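Local structure of Uly1 (Catenovulum maritimum, 7DRQ) at residues S443-I448 against D468-Y473; N58-T63 against K455-L460; L326-G331 against S379-K384. The protein probably cleaves the algal polysaccharide ulvan by beta-elimination, as a calcium-binding lyase of polysaccharide lyase family 24 with a beta-propeller fold. One frame throughout, in Å; residues are numbered along the deposited sequence.

Contact 1. Residues S443-I448 against D468-Y473; sequences SFQKGI and DKRTTY
Phe-444 and Tyr-473 meet across a sheet in which strand 455-462 lies, antiparallel to both, between 446-448 and 469-473; Phe-444 stands before the corner at Gln-445, its backbone bonded to Gly-417, and the nearest backbones, at Phe-444 CA and Thr-472 CA, stay 8.8 Å apart. Side chains and two waters span this distance. The first bridge is apolar. Phe-444 carries CG beside its own backbone N and anti to the carbonyl carbon (chi1 -56°), which points the ring toward Tyr-473, alongside Leu-460 of the middle strand, and its CE1 stops 4.1 Å from Tyr-473 CD1. That carbon sits at the edge of the Phe-444 ring, near its plane, and CE1 is equally close to CB at the base of the tyrosine; the two side chains cross at about a right angle. The four-stranded sheet behind this contact is a blade of the beta-propeller: 444-452, 455-462 and 469-478 come from the end of the chain, and the N-terminal strand 3-15 forms an outer edge, consistent with the ring closure common in propellers, in which both chain ends build one blade. The second bridge is polar and goes through water. Gln-445 reaches out with an extended side chain, yet its OE1 remains 4.2 Å from Arg-470 NH1. With the amide and guanidinium planes 68° apart, the two groups are not coplanar and meet through water. One water donates to Gln-445 OE1 at 2.7 Å and accepts from Arg-470 NH1 at 3.0 Å. A second lies in the guanidinium plane at its edge, 3.0 Å from Arg-470 NH1, and has a weak bond from Gln-445 NE2. Arg-470 is further fixed by NE, which binds Gly-467 O, and by a cation-pi contact with Phe-16.

Contact 2. Residues N58-T63 against K455-L460; sequences NYVFMT and KLYYYL
An interface between adjacent propeller blades is formed where Val-60 and Met-62 of strand 59-63 meet Tyr-457 and Tyr-459 of strand 455-460, the strand axes 10.1 Å apart and inclined by 26°. Tyr-459 is central. With CG anti to the backbone N (chi1 -173°), its ring reaches across to Met-62, a selenomethionine in the crystal, which folds over one face in a Met-aromatic contact: SE stands 4.1 Å from the centroid of the Tyr-459 ring, almost on the ring normal. Nearer the phenol end, Met-62 CB touches Tyr-459 CE2 at 3.7 Å. Beyond the ring, Tyr-459 OH donates to Thr-63 O at 2.7 Å, approaching from above the carbonyl plane, 54° out of it. A phenylalanine here would probably leave Thr-63 O without this bond from the facing blade and let the ring shift beneath the selenium. Farther along, Val-60 CG2 rests 3.8 Å from Tyr-457 CE2. Beside strand 59-65, strand 73-80 continues the sheet, and Met-62 also touches Tyr-79 there, whereas Leu-456, Tyr-458 and Leu-460 on the other face of strand 455-462 pack on Ile-412 and Leu-414, so this blade is packed between the one holding 59-65 and the one holding 408-415.

Contact 3. Residues L326-G331 against S379-K384; sequences LVMRPG and SHTYQK
Met-328, a selenomethionine in the crystal, sets out toward Ser-379 and Thr-381 with CG anti to its backbone N (chi1 -159°), then bends at both chi2 and chi3, so that the chain curls along the facing strand instead of running straight at it. Two parts of the side chain therefore touch two alternate residues. CG passes Thr-381 OG1 at 3.9 Å, the side chains meeting at a slant, and the terminal CE lies 4.0 Å from Ser-379 OG, a hydroxyl held between its own backbone N and carbonyl carbon. Both are van der Waals contacts of carbon with oxygen. The hydroxyl of Thr-381 finds its polar partner in Thr-392 OG1 on strand 391-393, and Met-328 packs on that threonine too. With 7.9 Å between Met-328 CA and Thr-381 CA, the backbones exchange no hydrogen bonds; the short, weakly bonded strand at about 326-328 pairs with 290-298, through Val-327 and Met-293, while 379-383 pairs with strands 359-369 and 391-393. The side chain of Met-328 is about 10 Å from that of Phe-287, a residue of a calcium site. Such packing of side chains between two separately bonded antiparallel sheets is how successive blades of a beta-propeller abut.

How the contacts relate
Contacts 1 and 2 share one blade and cross along the chain: strand 455-462, which faces the next blade in contact 2, lies between strands 444-452 and 469-478, which carry contact 1. It is bonded to both, with probable hydrogen bonds from Leu-460 N to Tyr-473 O (2.8 Å) and from Ile-448 N to Tyr-459 O. Contact 1 is partly buried and relies on water for its polar half, whereas contact 2 is buried and joins blades through an aromatic face and a direct hydroxyl bond. Contact 3, also buried and also between blades, lacks cross-contact hydrogen bonds and lies apart, its centre about 31 Å from that of contact 2.

Contact 1. Residues S443-I448 against D468-Y473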
loop_
_atom_site.group_PDB
_atom_site.type_symbol
_atom_site.label_atom_id
_atom_site.label_comp_id
_atom_site.label_asym_id
_atom_site.label_seq_id
_atom_site.Cartn_x
_atom_site.Cartn_y
_atom_site.Cartn_z
ATOM N N SER A 443 20.164 -3.707 -13.291
ATOM C CA SER A 443 19.478 -4.738 -12.526
ATOM C C SER A 443 18.873 -4.117 -11.280
ATOM O O SER A 443 19.539 -3.346 -10.575
ATOM C CB SER A 443 20.429 -5.869 -12.136
ATOM O OG SER A 443 20.541 -6.794 -13.204
ATOM N N PHE A 444 17.618 -4.458 -11.011
ATOM C CA PHE A 444 16.889 -3.913 -9.879
ATOM C C PHE A 444 16.466 -5.038 -8.943
ATOM O O PHE A 444 16.258 -6.182 -9.361
ATOM C CB PHE A 444 15.673 -3.099 -10.362
ATOM C CG PHE A 444 16.048 -2.001 -11.326
ATOM C CD1 PHE A 444 16.577 -0.815 -10.861
ATOM C CD2 PHE A 444 15.917 -2.183 -12.695
ATOM C CE1 PHE A 444 16.948 0.202 -11.750
ATOM C CE2 PHE A 444 16.282 -1.182 -13.591
ATOM C CZ PHE A 444 16.795 0.014 -13.113
ATOM N N GLN A 445 16.353 -4.682 -7.666
ATOM C CA GLN A 445 16.094 -5.580 -6.551
ATOM C C GLN A 445 14.633 -5.576 -6.125
ATOM O O GLN A 445 14.146 -6.568 -5.555
ATOM C CB GLN A 445 16.973 -5.138 -5.375
ATOM C CG GLN A 445 16.899 -5.944 -4.118
ATOM C CD GLN A 445 18.115 -5.683 -3.248
ATOM O OE1 GLN A 445 19.199 -5.397 -3.760
ATOM N NE2 GLN A 445 17.941 -5.763 -1.934
ATOM N N LYS A 446 13.934 -4.483 -6.404
ATOM C CA LYS A 446 12.575 -4.246 -5.927
ATOM C C LYS A 446 12.001 -3.091 -6.726
ATOM O O LYS A 446 12.719 -2.159 -7.074
ATOM C CB LYS A 446 12.582 -3.919 -4.427
ATOM C CG LYS A 446 11.210 -3.771 -3.784
ATOM C CD LYS A 446 11.353 -3.250 -2.347
ATOM C CE LYS A 446 10.089 -3.501 -1.526
ATOM N NZ LYS A 446 8.895 -2.781 -2.069
ATOM N N GLY A 447 10.707 -3.135 -6.997
ATOM C CA GLY A 447 10.070 -1.993 -7.632
ATOM C C GLY A 447 8.635 -1.872 -7.187
ATOM O O GLY A 447 8.002 -2.866 -6.816
ATOM N N ILE A 448 8.125 -0.639 -7.190
ATOM C CA ILE A 448 6.690 -0.421 -7.040
ATOM C C ILE A 448 6.162 0.289 -8.276
ATOM O O ILE A 448 6.832 1.133 -8.884
ATOM C CB ILE A 448 6.308 0.356 -5.759
ATOM C CG1 ILE A 448 6.917 1.746 -5.747
ATOM C CG2 ILE A 448 6.672 -0.443 -4.497
ATOM C CD1 ILE A 448 6.513 2.558 -4.496
ATOM N N ASP A 468 23.630 0.646 4.224
ATOM C CA ASP A 468 22.290 1.138 4.525
ATOM C C ASP A 468 21.901 2.356 3.688
ATOM O O ASP A 468 20.938 3.056 4.032
ATOM C CB ASP A 468 22.174 1.434 6.024
ATOM C CG ASP A 468 23.224 2.420 6.517
ATOM O OD1 ASP A 468 23.937 3.008 5.686
ATOM O OD2 ASP A 468 23.324 2.623 7.748
ATOM N N LYS A 469 22.625 2.614 2.600
ATOM C CA LYS A 469 22.310 3.672 1.645
ATOM C C LYS A 469 22.381 3.088 0.242
ATOM O O LYS A 469 23.442 2.620 -0.187
ATOM C CB LYS A 469 23.274 4.856 1.774
ATOM C CG LYS A 469 23.110 5.646 3.070
ATOM C CD LYS A 469 24.255 6.643 3.257
ATOM C CE LYS A 469 25.558 5.938 3.638
ATOM N NZ LYS A 469 25.494 5.297 4.999
ATOM N N ARG A 470 21.264 3.124 -0.477
ATOM C CA ARG A 470 21.183 2.487 -1.786
ATOM C C ARG A 470 20.630 3.467 -2.805
ATOM O O ARG A 470 20.178 4.569 -2.472
ATOM C CB ARG A 470 20.308 1.229 -1.740
ATOM C CG ARG A 470 20.673 0.257 -0.633
ATOM C CD ARG A 470 21.737 -0.708 -1.081
ATOM N NE ARG A 470 22.282 -1.517 0.008
ATOM C CZ ARG A 470 22.081 -2.825 0.147
ATOM N NH1 ARG A 470 21.329 -3.488 -0.726
ATOM N NH2 ARG A 470 22.648 -3.475 1.152
ATOM N N THR A 471 20.629 3.038 -4.063
ATOM C CA THR A 471 20.275 3.899 -5.184
ATOM C C THR A 471 18.916 3.493 -5.738
ATOM O O THR A 471 18.674 2.307 -5.986
ATOM C CB THR A 471 21.339 3.828 -6.283
ATOM O OG1 THR A 471 22.577 4.345 -5.770
ATOM C CG2 THR A 471 20.919 4.662 -7.489
ATOM N N THR A 472 18.039 4.477 -5.937
ATOM C CA THR A 472 16.738 4.244 -6.536
ATOM C C THR A 472 16.615 5.025 -7.834
ATOM O O THR A 472 17.253 6.066 -8.026
ATOM C CB THR A 472 15.582 4.647 -5.599
ATOM O OG1 THR A 472 15.755 6.012 -5.230
ATOM C CG2 THR A 472 15.594 3.791 -4.350
ATOM N N TYR A 473 15.764 4.507 -8.713
ATOM C CA TYR A 473 15.520 5.071 -10.024
ATOM C C TYR A 473 14.024 5.162 -10.255
ATOM O O TYR A 473 13.239 4.414 -9.671
ATOM C CB TYR A 473 16.125 4.208 -11.135
ATOM C CG TYR A 473 17.603 4.430 -11.291
ATOM C CD1 TYR A 473 18.509 3.733 -10.515
ATOM C CD2 TYR A 473 18.085 5.361 -12.198
ATOM C CE1 TYR A 473 19.873 3.947 -10.646
ATOM C CE2 TYR A 473 19.441 5.582 -12.336
ATOM C CZ TYR A 473 20.325 4.876 -11.558
ATOM O OH TYR A 473 21.682 5.096 -11.697
HETATM O O HOH W 1 20.713 -3.203 -3.624
HETATM O O HOH W 2 20.809 -6.420 -0.272
#

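Contact 2. Residues N58-T63 against K455-L460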
loop_
_atom_site.group_PDB
_atom_site.type_symbol
_atom_site.label_atom_id
_atom_site.label_comp_id
_atom_site.label_asym_id
_atom_site.label_seq_id
_atom_site.Cartn_x
_atom_site.Cartn_y
_atom_site.Cartn_z
ATOM N N ASN A 58 2.316 17.229 -14.671
ATOM C CA ASN A 58 3.689 16.968 -15.095
ATOM C C ASN A 58 4.642 16.700 -13.933
ATOM O O ASN A 58 5.860 16.863 -14.084
ATOM C CB ASN A 58 4.211 18.135 -15.941
ATOM C CG ASN A 58 4.094 19.472 -15.231
ATOM O OD1 ASN A 58 3.000 20.010 -15.081
ATOM N ND2 ASN A 58 5.229 20.016 -14.791
ATOM N N TYR A 59 4.140 16.231 -12.802
ATOM C CA TYR A 59 4.971 16.039 -11.621
ATOM C C TYR A 59 4.856 14.605 -11.138
ATOM O O TYR A 59 3.746 14.075 -11.023
ATOM C CB TYR A 59 4.563 16.996 -10.504
ATOM C CG TYR A 59 4.596 18.449 -10.892
ATOM C CD1 TYR A 59 5.796 19.143 -10.973
ATOM C CD2 TYR A 59 3.414 19.137 -11.159
ATOM C CE1 TYR A 59 5.815 20.501 -11.322
ATOM C CE2 TYR A 59 3.421 20.472 -11.504
ATOM C CZ TYR A 59 4.617 21.149 -11.585
ATOM O OH TYR A 59 4.606 22.484 -11.929
ATOM N N VAL A 60 5.995 13.983 -10.850
ATOM C CA VAL A 60 6.027 12.674 -10.207
ATOM C C VAL A 60 6.493 12.880 -8.776
ATOM O O VAL A 60 7.625 13.329 -8.549
ATOM C CB VAL A 60 6.961 11.697 -10.942
ATOM C CG1 VAL A 60 6.831 10.304 -10.330
ATOM C CG2 VAL A 60 6.622 11.663 -12.419
ATOM N N PHE A 61 5.637 12.545 -7.813
ATOM C CA PHE A 61 5.962 12.669 -6.400
ATOM C C PHE A 61 6.375 11.308 -5.858
ATOM O O PHE A 61 5.664 10.317 -6.057
ATOM C CB PHE A 61 4.760 13.209 -5.623
ATOM C CG PHE A 61 4.412 14.633 -5.968
ATOM C CD1 PHE A 61 3.591 14.917 -7.049
ATOM C CD2 PHE A 61 4.910 15.685 -5.213
ATOM C CE1 PHE A 61 3.270 16.220 -7.368
ATOM C CE2 PHE A 61 4.586 16.995 -5.524
ATOM C CZ PHE A 61 3.769 17.262 -6.605
HETATM N N MSE A 62 7.538 11.254 -5.204
HETATM C CA MSE A 62 8.061 10.001 -4.662
HETATM C C MSE A 62 8.576 10.189 -3.245
HETATM O O MSE A 62 9.304 11.139 -2.966
HETATM C CB MSE A 62 9.176 9.460 -5.557
HETATM C CG MSE A 62 8.699 9.103 -6.943
HETATM SE SE MSE A 62 10.256 8.756 -8.103
HETATM C CE MSE A 62 10.669 10.562 -8.682
ATOM N N THR A 63 8.200 9.279 -2.350
ATOM C CA THR A 63 8.644 9.327 -0.967
ATOM C C THR A 63 9.687 8.247 -0.713
ATOM O O THR A 63 9.762 7.244 -1.422
ATOM C CB THR A 63 7.481 9.138 0.007
ATOM O OG1 THR A 63 6.964 7.810 -0.120
ATOM C CG2 THR A 63 6.364 10.156 -0.267
ATOM N N LYS A 455 0.720 5.291 -18.948
ATOM C CA LYS A 455 2.146 5.050 -18.756
ATOM C C LYS A 455 2.395 4.351 -17.427
ATOM O O LYS A 455 1.636 4.507 -16.464
ATOM C CB LYS A 455 2.954 6.351 -18.821
ATOM C CG LYS A 455 2.795 7.084 -20.169
ATOM C CD LYS A 455 3.768 8.232 -20.306
ATOM C CE LYS A 455 3.613 8.908 -21.662
ATOM N NZ LYS A 455 4.684 9.917 -21.875
ATOM N N LEU A 456 3.478 3.576 -17.407
ATOM C CA LEU A 456 3.951 2.852 -16.233
ATOM C C LEU A 456 5.086 3.655 -15.603
ATOM O O LEU A 456 6.090 3.942 -16.265
ATOM C CB LEU A 456 4.425 1.446 -16.622
ATOM C CG LEU A 456 5.491 0.733 -15.768
ATOM C CD1 LEU A 456 4.975 0.503 -14.363
ATOM C CD2 LEU A 456 5.936 -0.607 -16.385
ATOM N N TYR A 457 4.900 4.052 -14.351
ATOM C CA TYR A 457 5.916 4.729 -13.556
ATOM C C TYR A 457 6.473 3.688 -12.605
ATOM O O TYR A 457 5.776 3.241 -11.688
ATOM C CB TYR A 457 5.317 5.930 -12.814
ATOM C CG TYR A 457 4.873 7.010 -13.774
ATOM C CD1 TYR A 457 3.680 6.889 -14.488
ATOM C CD2 TYR A 457 5.672 8.132 -14.010
ATOM C CE1 TYR A 457 3.283 7.862 -15.390
ATOM C CE2 TYR A 457 5.287 9.111 -14.926
ATOM C CZ TYR A 457 4.090 8.970 -15.608
ATOM O OH TYR A 457 3.698 9.937 -16.511
ATOM N N TYR A 458 7.708 3.254 -12.858
ATOM C CA TYR A 458 8.318 2.156 -12.110
ATOM C C TYR A 458 9.376 2.751 -11.197
ATOM O O TYR A 458 10.380 3.286 -11.671
ATOM C CB TYR A 458 8.925 1.123 -13.063
ATOM C CG TYR A 458 8.911 -0.298 -12.557
ATOM C CD1 TYR A 458 8.487 -0.607 -11.271
ATOM C CD2 TYR A 458 9.342 -1.344 -13.383
ATOM C CE1 TYR A 458 8.469 -1.918 -10.828
ATOM C CE2 TYR A 458 9.332 -2.646 -12.949
ATOM C CZ TYR A 458 8.907 -2.936 -11.676
ATOM O OH TYR A 458 8.906 -4.253 -11.275
ATOM N N TYR A 459 9.152 2.630 -9.901
ATOM C CA TYR A 459 9.999 3.223 -8.868
ATOM C C TYR A 459 10.836 2.077 -8.315
ATOM O O TYR A 459 10.295 1.151 -7.702
ATOM C CB TYR A 459 9.099 3.887 -7.822
ATOM C CG TYR A 459 9.751 4.704 -6.726
ATOM C CD1 TYR A 459 11.104 5.012 -6.735
ATOM C CD2 TYR A 459 8.979 5.164 -5.662
ATOM C CE1 TYR A 459 11.678 5.770 -5.705
ATOM C CE2 TYR A 459 9.531 5.910 -4.644
ATOM C CZ TYR A 459 10.876 6.207 -4.656
ATOM O OH TYR A 459 11.379 6.954 -3.607
ATOM N N LEU A 460 12.141 2.124 -8.544
ATOM C CA LEU A 460 12.968 0.925 -8.506
ATOM C C LEU A 460 14.171 1.075 -7.582
ATOM O O LEU A 460 14.802 2.129 -7.552
ATOM C CB LEU A 460 13.469 0.604 -9.919
ATOM C CG LEU A 460 12.396 0.171 -10.913
ATOM C CD1 LEU A 460 12.825 0.494 -12.341
ATOM C CD2 LEU A 460 12.094 -1.325 -10.764
#

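Contact 3. Residues L326-G331 against S379-K384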
loop_
_atom_site.group_PDB
_atom_site.type_symbol
_atom_site.label_atom_id
_atom_site.label_comp_id
_atom_site.label_asym_id
_atom_site.label_seq_id
_atom_site.Cartn_x
_atom_site.Cartn_y
_atom_site.Cartn_z
ATOM N N LEU A 326 -18.238 -12.795 -0.908
ATOM C CA LEU A 326 -17.432 -13.911 -1.404
ATOM C C LEU A 326 -17.323 -13.922 -2.929
ATOM O O LEU A 326 -18.302 -13.673 -3.635
ATOM C CB LEU A 326 -18.061 -15.224 -0.940
ATOM C CG LEU A 326 -17.326 -16.505 -1.331
ATOM C CD1 LEU A 326 -16.032 -16.637 -0.521
ATOM C CD2 LEU A 326 -18.239 -17.714 -1.101
ATOM N N VAL A 327 -16.125 -14.242 -3.444
ATOM C CA VAL A 327 -15.977 -14.575 -4.864
ATOM C C VAL A 327 -15.393 -15.980 -5.062
ATOM O O VAL A 327 -15.665 -16.629 -6.080
ATOM C CB VAL A 327 -15.116 -13.533 -5.622
ATOM C CG1 VAL A 327 -15.772 -12.150 -5.595
ATOM C CG2 VAL A 327 -13.690 -13.473 -5.070
HETATM N N MSE A 328 -14.595 -16.464 -4.111
HETATM C CA MSE A 328 -13.853 -17.732 -4.302
HETATM C C MSE A 328 -13.321 -18.241 -2.967
HETATM O O MSE A 328 -13.038 -17.447 -2.077
HETATM C CB MSE A 328 -12.705 -17.527 -5.315
HETATM C CG MSE A 328 -12.158 -18.802 -6.014
HETATM SE SE MSE A 328 -10.672 -19.706 -5.106
HETATM C CE MSE A 328 -9.510 -18.074 -4.768
ATOM N N ARG A 329 -13.210 -19.557 -2.801
ATOM C CA ARG A 329 -12.644 -20.107 -1.571
ATOM C C ARG A 329 -11.296 -20.704 -1.914
ATOM O O ARG A 329 -11.248 -21.812 -2.460
ATOM C CB ARG A 329 -13.559 -21.179 -0.974
ATOM C CG ARG A 329 -14.962 -20.712 -0.621
ATOM C CD ARG A 329 -15.016 -20.156 0.785
ATOM N NE ARG A 329 -16.405 -20.017 1.207
ATOM C CZ ARG A 329 -16.818 -19.187 2.158
ATOM N NH1 ARG A 329 -15.944 -18.416 2.794
ATOM N NH2 ARG A 329 -18.111 -19.123 2.454
ATOM N N PRO A 330 -10.172 -20.042 -1.617
ATOM C CA PRO A 330 -8.867 -20.602 -2.050
ATOM C C PRO A 330 -8.525 -21.939 -1.402
ATOM O O PRO A 330 -7.705 -22.691 -1.953
ATOM C CB PRO A 330 -7.855 -19.518 -1.647
ATOM C CG PRO A 330 -8.649 -18.268 -1.485
ATOM C CD PRO A 330 -10.046 -18.678 -1.082
ATOM N N GLY A 331 -9.120 -22.258 -0.249
ATOM C CA GLY A 331 -8.940 -23.588 0.328
ATOM C C GLY A 331 -9.336 -24.701 -0.636
ATOM O O GLY A 331 -8.774 -25.805 -0.583
ATOM N N SER A 379 -3.592 -18.493 -8.271
ATOM C CA SER A 379 -4.915 -18.517 -8.883
ATOM C C SER A 379 -5.222 -17.189 -9.556
ATOM O O SER A 379 -4.757 -16.128 -9.136
ATOM C CB SER A 379 -6.041 -18.831 -7.867
ATOM O OG SER A 379 -6.001 -17.952 -6.751
ATOM N N HIS A 380 -6.010 -17.280 -10.622
ATOM C CA HIS A 380 -6.535 -16.130 -11.339
ATOM C C HIS A 380 -8.035 -16.332 -11.460
ATOM O O HIS A 380 -8.483 -17.307 -12.070
ATOM C CB HIS A 380 -5.886 -16.006 -12.714
ATOM C CG HIS A 380 -6.337 -14.821 -13.507
ATOM N ND1 HIS A 380 -6.008 -14.661 -14.837
ATOM C CD2 HIS A 380 -7.085 -13.740 -13.167
ATOM C CE1 HIS A 380 -6.530 -13.530 -15.283
ATOM N NE2 HIS A 380 -7.185 -12.950 -14.290
ATOM N N THR A 381 -8.803 -15.426 -10.871
ATOM C CA THR A 381 -10.259 -15.474 -10.918
ATOM C C THR A 381 -10.741 -14.287 -11.737
ATOM O O THR A 381 -10.314 -13.158 -11.491
ATOM C CB THR A 381 -10.847 -15.422 -9.509
ATOM O OG1 THR A 381 -10.450 -16.591 -8.787
ATOM C CG2 THR A 381 -12.371 -15.352 -9.562
ATOM N N TYR A 382 -11.596 -14.529 -12.730
ATOM C CA TYR A 382 -11.932 -13.406 -13.592
ATOM C C TYR A 382 -13.331 -13.551 -14.164
ATOM O O TYR A 382 -13.860 -14.657 -14.321
ATOM C CB TYR A 382 -10.905 -13.214 -14.715
ATOM C CG TYR A 382 -10.722 -14.398 -15.629
ATOM C CD1 TYR A 382 -9.875 -15.447 -15.278
ATOM C CD2 TYR A 382 -11.396 -14.469 -16.851
ATOM C CE1 TYR A 382 -9.698 -16.545 -16.116
ATOM C CE2 TYR A 382 -11.227 -15.558 -17.700
ATOM C CZ TYR A 382 -10.373 -16.591 -17.325
ATOM O OH TYR A 382 -10.198 -17.674 -18.157
ATOM N N GLN A 383 -13.930 -12.400 -14.446
ATOM C CA GLN A 383 -15.291 -12.323 -14.964
ATOM C C GLN A 383 -15.273 -11.297 -16.090
ATOM O O GLN A 383 -15.026 -10.111 -15.848
ATOM C CB GLN A 383 -16.278 -11.934 -13.868
ATOM C CG GLN A 383 -17.733 -11.996 -14.320
ATOM C CD GLN A 383 -18.697 -11.357 -13.331
ATOM O OE1 GLN A 383 -18.411 -10.312 -12.757
ATOM N NE2 GLN A 383 -19.858 -11.984 -13.147
ATOM N N LYS A 384 -15.518 -11.749 -17.312
ATOM C CA LYS A 384 -15.474 -10.840 -18.449
ATOM C C LYS A 384 -16.676 -9.895 -18.422
ATOM O O LYS A 384 -17.819 -10.334 -18.250
ATOM C CB LYS A 384 -15.452 -11.634 -19.754
ATOM C CG LYS A 384 -15.400 -10.747 -21.005
ATOM C CD LYS A 384 -15.103 -11.565 -22.250
ATOM C CE LYS A 384 -15.236 -10.713 -23.497
ATOM N NZ LYS A 384 -14.867 -11.465 -24.731
#